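Local coordinates for MUTM (fpg) protein (Thermus thermophilus, PDB 1EE8), which is a formamidopyrimidine-DNA glycosylase family protein that joins a beta-rich N-terminal domain to a helical H2TH domain and a zinc finger, at residues G73-A85 / T92-L104. Residues are numbered along the deposited sequence; the frame is centred on the assembly and turned at random.
Sequences GFRLEPTPHTRAA and TLYFHDPRRFGRL
Pro78 lies along one face of the Tyr94 ring, its CD 3.8 Å from the ring centroid in a CH-pi contact, while Thr92 CG2 takes the opposite face and Thr82 CG2 and the carbonyl of Leu76 sit at the edge. The His96 ring is likewise lined on both sides, by the Arg75 guanidinium over one face, its plane turned 34° from the imidazole, and by Pro98 CD over the other. At its edge, His96 ND1 shares a short 2.6 Å hydrogen bond with Thr79 OG1. With CG anti to the backbone N (chi1 170°), His96 reaches this hydroxyl in the loop joining strands 73-75 and 82-85. The Arg83 guanidinium rests on the side chain of Arg100, the planar groups stacked at 15°, and in its own plane NE donates to Asp97 O at 3.0 Å. That oxygen also accepts from Arg100 N on the other face of its carbonyl plane. Elsewhere Phe74 and Phe95 meet obliquely. Strand 92-96 runs between antiparallel neighbours: Tyr94 pairs with Arg75 through two bonds, whereas Phe95 faces Arg83 and Ala84 together, Arg83 N donating to Phe95 O (2.8 Å) and Phe95 N to Ala84 O (2.9 Å), consistent with a classic beta bulge. There Ala84 N is buried without a partner. The chemistry thus divides: Leu76 and Leu93 pack this sheet edge on helix 3-17, whereas Asp97 O, weakly helped by Pro98 O, fixes Arg83 flat on Arg100, probably offsetting part of the cost of two like charges 3.8 Å apart (Arg83 NH1 to Arg100 NE).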
loop_
_atom_site.group_PDB
_atom_site.type_symbol
_atom_site.label_atom_id
_atom_site.label_comp_id
_atom_site.label_asym_id
_atom_site.label_seq_id
_atom_site.Cartn_x
_atom_site.Cartn_y
_atom_site.Cartn_z
ATOM N N GLY A 73 5.263 1.117 -22.434
ATOM C CA GLY A 73 5.010 -0.249 -22.848
ATOM C C GLY A 73 5.701 -1.240 -21.936
ATOM O O GLY A 73 6.677 -0.898 -21.264
ATOM N N PHE A 74 5.169 -2.456 -21.881
ATOM C CA PHE A 74 5.759 -3.515 -21.072
ATOM C C PHE A 74 6.619 -4.342 -22.013
ATOM O O PHE A 74 6.182 -4.665 -23.112
ATOM C CB PHE A 74 4.660 -4.387 -20.455
ATOM C CG PHE A 74 3.950 -3.732 -19.311
ATOM C CD1 PHE A 74 4.562 -3.631 -18.068
ATOM C CD2 PHE A 74 2.698 -3.154 -19.493
ATOM C CE1 PHE A 74 3.940 -2.957 -17.015
ATOM C CE2 PHE A 74 2.069 -2.478 -18.447
ATOM C CZ PHE A 74 2.692 -2.379 -17.206
ATOM N N ARG A 75 7.842 -4.662 -21.591
ATOM C CA ARG A 75 8.766 -5.453 -22.401
ATOM C C ARG A 75 9.238 -6.680 -21.605
ATOM O O ARG A 75 9.214 -6.678 -20.376
ATOM C CB ARG A 75 9.988 -4.612 -22.794
ATOM C CG ARG A 75 9.694 -3.379 -23.645
ATOM C CD ARG A 75 9.050 -3.770 -24.961
ATOM N NE ARG A 75 8.674 -2.609 -25.762
ATOM C CZ ARG A 75 9.531 -1.848 -26.433
ATOM N NH1 ARG A 75 9.089 -0.810 -27.133
ATOM N NH2 ARG A 75 10.823 -2.133 -26.413
ATOM N N LEU A 76 9.661 -7.723 -22.311
ATOM C CA LEU A 76 10.150 -8.934 -21.657
ATOM C C LEU A 76 11.648 -8.853 -21.327
ATOM O O LEU A 76 12.183 -9.687 -20.584
ATOM C CB LEU A 76 9.838 -10.152 -22.529
ATOM C CG LEU A 76 8.328 -10.311 -22.774
ATOM C CD1 LEU A 76 8.054 -11.608 -23.523
ATOM C CD2 LEU A 76 7.588 -10.306 -21.442
ATOM N N GLU A 77 12.315 -7.842 -21.879
ATOM C CA GLU A 77 13.737 -7.595 -21.626
ATOM C C GLU A 77 13.896 -6.127 -21.242
ATOM O O GLU A 77 13.190 -5.274 -21.765
ATOM C CB GLU A 77 14.584 -7.872 -22.870
ATOM C CG GLU A 77 15.472 -9.083 -22.728
ATOM C CD GLU A 77 14.940 -10.275 -23.481
ATOM O OE1 GLU A 77 13.726 -10.561 -23.354
ATOM O OE2 GLU A 77 15.740 -10.932 -24.196
ATOM N N PRO A 78 14.826 -5.817 -20.333
ATOM C CA PRO A 78 15.013 -4.420 -19.927
ATOM C C PRO A 78 15.545 -3.533 -21.056
ATOM O O PRO A 78 16.232 -4.004 -21.963
ATOM C CB PRO A 78 15.966 -4.530 -18.738
ATOM C CG PRO A 78 16.774 -5.749 -19.069
ATOM C CD PRO A 78 15.774 -6.711 -19.642
ATOM N N THR A 79 15.206 -2.250 -21.000
ATOM C CA THR A 79 15.628 -1.293 -22.011
ATOM C C THR A 79 16.339 -0.123 -21.334
ATOM O O THR A 79 16.259 0.045 -20.120
ATOM C CB THR A 79 14.421 -0.708 -22.780
ATOM O OG1 THR A 79 13.683 0.160 -21.909
ATOM C CG2 THR A 79 13.508 -1.812 -23.275
ATOM N N PRO A 80 17.045 0.704 -22.115
ATOM C CA PRO A 80 17.733 1.838 -21.491
ATOM C C PRO A 80 16.766 2.791 -20.791
ATOM O O PRO A 80 17.159 3.548 -19.905
ATOM C CB PRO A 80 18.444 2.501 -22.671
ATOM C CG PRO A 80 18.786 1.339 -23.543
ATOM C CD PRO A 80 17.496 0.513 -23.505
ATOM N N HIS A 81 15.498 2.755 -21.193
ATOM C CA HIS A 81 14.497 3.630 -20.587
ATOM C C HIS A 81 13.458 2.918 -19.731
ATOM O O HIS A 81 12.310 3.356 -19.632
ATOM C CB HIS A 81 13.801 4.469 -21.664
ATOM C CG HIS A 81 14.714 5.447 -22.332
ATOM N ND1 HIS A 81 15.303 5.202 -23.553
ATOM C CD2 HIS A 81 15.190 6.646 -21.918
ATOM C CE1 HIS A 81 16.103 6.206 -23.864
ATOM N NE2 HIS A 81 16.054 7.095 -22.888
ATOM N N THR A 82 13.865 1.822 -19.102
ATOM C CA THR A 82 12.958 1.095 -18.224
ATOM C C THR A 82 12.840 1.909 -16.939
ATOM O O THR A 82 13.846 2.299 -16.352
ATOM C CB THR A 82 13.491 -0.319 -17.933
ATOM O OG1 THR A 82 13.430 -1.099 -19.143
ATOM C CG2 THR A 82 12.652 -1.000 -16.841
ATOM N N ARG A 83 11.607 2.168 -16.521
ATOM C CA ARG A 83 11.329 2.970 -15.329
ATOM C C ARG A 83 10.851 2.129 -14.153
ATOM O O ARG A 83 10.884 2.572 -13.010
ATOM C CB ARG A 83 10.250 4.012 -15.640
ATOM C CG ARG A 83 10.493 4.820 -16.906
ATOM C CD ARG A 83 11.740 5.676 -16.809
ATOM N NE ARG A 83 11.897 6.482 -18.018
ATOM C CZ ARG A 83 12.861 7.376 -18.205
ATOM N NH1 ARG A 83 13.764 7.585 -17.260
ATOM N NH2 ARG A 83 12.920 8.058 -19.342
ATOM N N ALA A 84 10.365 0.929 -14.435
ATOM C CA ALA A 84 9.899 0.078 -13.349
ATOM C C ALA A 84 9.931 -1.371 -13.793
ATOM O O ALA A 84 10.011 -1.657 -14.980
ATOM C CB ALA A 84 8.490 0.465 -12.944
ATOM N N ALA A 85 9.873 -2.281 -12.834
ATOM C CA ALA A 85 9.875 -3.695 -13.171
ATOM C C ALA A 85 8.887 -4.431 -12.285
ATOM O O ALA A 85 8.854 -4.213 -11.076
ATOM C CB ALA A 85 11.279 -4.280 -12.989
ATOM N N THR A 92 10.120 -11.464 -15.182
ATOM C CA THR A 92 9.996 -10.038 -14.904
ATOM C C THR A 92 9.500 -9.257 -16.117
ATOM O O THR A 92 9.901 -9.534 -17.251
ATOM C CB THR A 92 11.362 -9.479 -14.446
ATOM O OG1 THR A 92 11.699 -10.059 -13.182
ATOM C CG2 THR A 92 11.325 -7.956 -14.292
ATOM N N LEU A 93 8.617 -8.293 -15.873
ATOM C CA LEU A 93 8.085 -7.438 -16.927
ATOM C C LEU A 93 8.701 -6.058 -16.712
ATOM O O LEU A 93 8.711 -5.555 -15.587
ATOM C CB LEU A 93 6.559 -7.322 -16.819
ATOM C CG LEU A 93 5.741 -8.613 -16.783
ATOM C CD1 LEU A 93 4.260 -8.271 -16.746
ATOM C CD2 LEU A 93 6.062 -9.455 -18.019
ATOM N N TYR A 94 9.203 -5.439 -17.773
ATOM C CA TYR A 94 9.818 -4.119 -17.636
ATOM C C TYR A 94 8.969 -3.031 -18.276
ATOM O O TYR A 94 8.522 -3.180 -19.412
ATOM C CB TYR A 94 11.210 -4.106 -18.268
ATOM C CG TYR A 94 12.108 -5.204 -17.750
ATOM C CD1 TYR A 94 12.170 -6.438 -18.394
ATOM C CD2 TYR A 94 12.875 -5.019 -16.598
ATOM C CE1 TYR A 94 12.981 -7.469 -17.906
ATOM C CE2 TYR A 94 13.684 -6.042 -16.097
ATOM C CZ TYR A 94 13.731 -7.264 -16.761
ATOM O OH TYR A 94 14.529 -8.275 -16.277
ATOM N N PHE A 95 8.752 -1.947 -17.535
ATOM C CA PHE A 95 7.963 -0.829 -18.023
ATOM C C PHE A 95 8.900 0.171 -18.709
ATOM O O PHE A 95 9.576 0.969 -18.067
ATOM C CB PHE A 95 7.205 -0.176 -16.859
ATOM C CG PHE A 95 6.251 0.912 -17.284
ATOM C CD1 PHE A 95 6.508 2.242 -16.965
ATOM C CD2 PHE A 95 5.105 0.609 -18.007
ATOM C CE1 PHE A 95 5.636 3.263 -17.362
ATOM C CE2 PHE A 95 4.223 1.619 -18.414
ATOM C CZ PHE A 95 4.491 2.952 -18.090
ATOM N N HIS A 96 8.940 0.068 -20.028
ATOM C CA HIS A 96 9.755 0.904 -20.893
ATOM C C HIS A 96 8.972 2.189 -21.139
ATOM O O HIS A 96 7.808 2.135 -21.533
ATOM C CB HIS A 96 9.969 0.164 -22.216
ATOM C CG HIS A 96 10.584 1.001 -23.293
ATOM N ND1 HIS A 96 11.886 1.453 -23.234
ATOM C CD2 HIS A 96 10.075 1.467 -24.457
ATOM C CE1 HIS A 96 12.152 2.160 -24.317
ATOM N NE2 HIS A 96 11.070 2.185 -25.074
ATOM N N ASP A 97 9.584 3.344 -20.896
ATOM C CA ASP A 97 8.866 4.592 -21.125
ATOM C C ASP A 97 9.793 5.782 -21.342
ATOM O O ASP A 97 10.079 6.545 -20.418
ATOM C CB ASP A 97 7.919 4.885 -19.954
ATOM C CG ASP A 97 6.960 6.039 -20.248
ATOM O OD1 ASP A 97 6.288 6.511 -19.309
ATOM O OD2 ASP A 97 6.874 6.464 -21.420
ATOM N N PRO A 98 10.267 5.957 -22.579
ATOM C CA PRO A 98 11.163 7.050 -22.964
ATOM C C PRO A 98 10.687 8.446 -22.540
ATOM O O PRO A 98 11.417 9.169 -21.878
ATOM C CB PRO A 98 11.226 6.919 -24.482
ATOM C CG PRO A 98 11.111 5.441 -24.686
ATOM C CD PRO A 98 10.001 5.068 -23.726
ATOM N N ARG A 99 9.464 8.818 -22.912
ATOM C CA ARG A 99 8.956 10.154 -22.592
ATOM C C ARG A 99 8.355 10.361 -21.207
ATOM O O ARG A 99 7.992 11.481 -20.853
ATOM C CB ARG A 99 7.973 10.613 -23.672
ATOM C CG ARG A 99 8.624 10.737 -25.049
ATOM C CD ARG A 99 7.829 11.635 -25.979
ATOM N NE ARG A 99 7.719 12.991 -25.444
ATOM C CZ ARG A 99 7.135 14.006 -26.075
ATOM N NH1 ARG A 99 7.084 15.199 -25.501
ATOM N NH2 ARG A 99 6.609 13.831 -27.280
ATOM N N ARG A 100 8.257 9.281 -20.433
ATOM C CA ARG A 100 7.756 9.318 -19.060
ATOM C C ARG A 100 6.323 9.790 -18.844
ATOM O O ARG A 100 6.019 10.390 -17.812
ATOM C CB ARG A 100 8.694 10.162 -18.186
ATOM C CG ARG A 100 10.170 9.834 -18.368
ATOM C CD ARG A 100 11.045 10.554 -17.355
ATOM N NE ARG A 100 10.994 9.924 -16.039
ATOM C CZ ARG A 100 11.682 10.349 -14.983
ATOM N NH1 ARG A 100 12.470 11.413 -15.088
ATOM N NH2 ARG A 100 11.592 9.708 -13.823
ATOM N N PHE A 101 5.441 9.522 -19.801
ATOM C CA PHE A 101 4.046 9.913 -19.650
ATOM C C PHE A 101 3.261 8.802 -18.955
ATOM O O PHE A 101 2.206 9.044 -18.369
ATOM C CB PHE A 101 3.431 10.219 -21.014
ATOM C CG PHE A 101 3.807 11.565 -21.547
ATOM C CD1 PHE A 101 3.299 12.722 -20.958
ATOM C CD2 PHE A 101 4.670 11.684 -22.632
ATOM C CE1 PHE A 101 3.645 13.982 -21.448
ATOM C CE2 PHE A 101 5.023 12.935 -23.129
ATOM C CZ PHE A 101 4.509 14.088 -22.536
ATOM N N GLY A 102 3.788 7.585 -19.015
ATOM C CA GLY A 102 3.117 6.471 -18.373
ATOM C C GLY A 102 2.949 6.668 -16.874
ATOM O O GLY A 102 3.704 7.403 -16.239
ATOM N N ARG A 103 1.946 6.009 -16.306
ATOM C CA ARG A 103 1.686 6.093 -14.878
ATOM C C ARG A 103 1.251 4.722 -14.376
ATOM O O ARG A 103 0.752 3.908 -15.147
ATOM C CB ARG A 103 0.570 7.107 -14.599
ATOM C CG ARG A 103 0.907 8.550 -14.959
ATOM C CD ARG A 103 1.831 9.170 -13.929
ATOM N NE ARG A 103 2.098 10.581 -14.212
ATOM C CZ ARG A 103 2.901 11.014 -15.182
ATOM N NH1 ARG A 103 3.082 12.317 -15.366
ATOM N NH2 ARG A 103 3.534 10.149 -15.963
ATOM N N LEU A 104 1.469 4.466 -13.091
ATOM C CA LEU A 104 1.048 3.211 -12.474
ATOM C C LEU A 104 0.249 3.605 -11.241
ATOM O O LEU A 104 0.615 4.547 -10.535
ATOM C CB LEU A 104 2.244 2.346 -12.053
ATOM C CG LEU A 104 3.028 1.583 -13.132
ATOM C CD1 LEU A 104 4.115 0.734 -12.452
ATOM C CD2 LEU A 104 2.087 0.698 -13.954
HETATM O O HOH W 1 10.755 -11.477 -19.064
#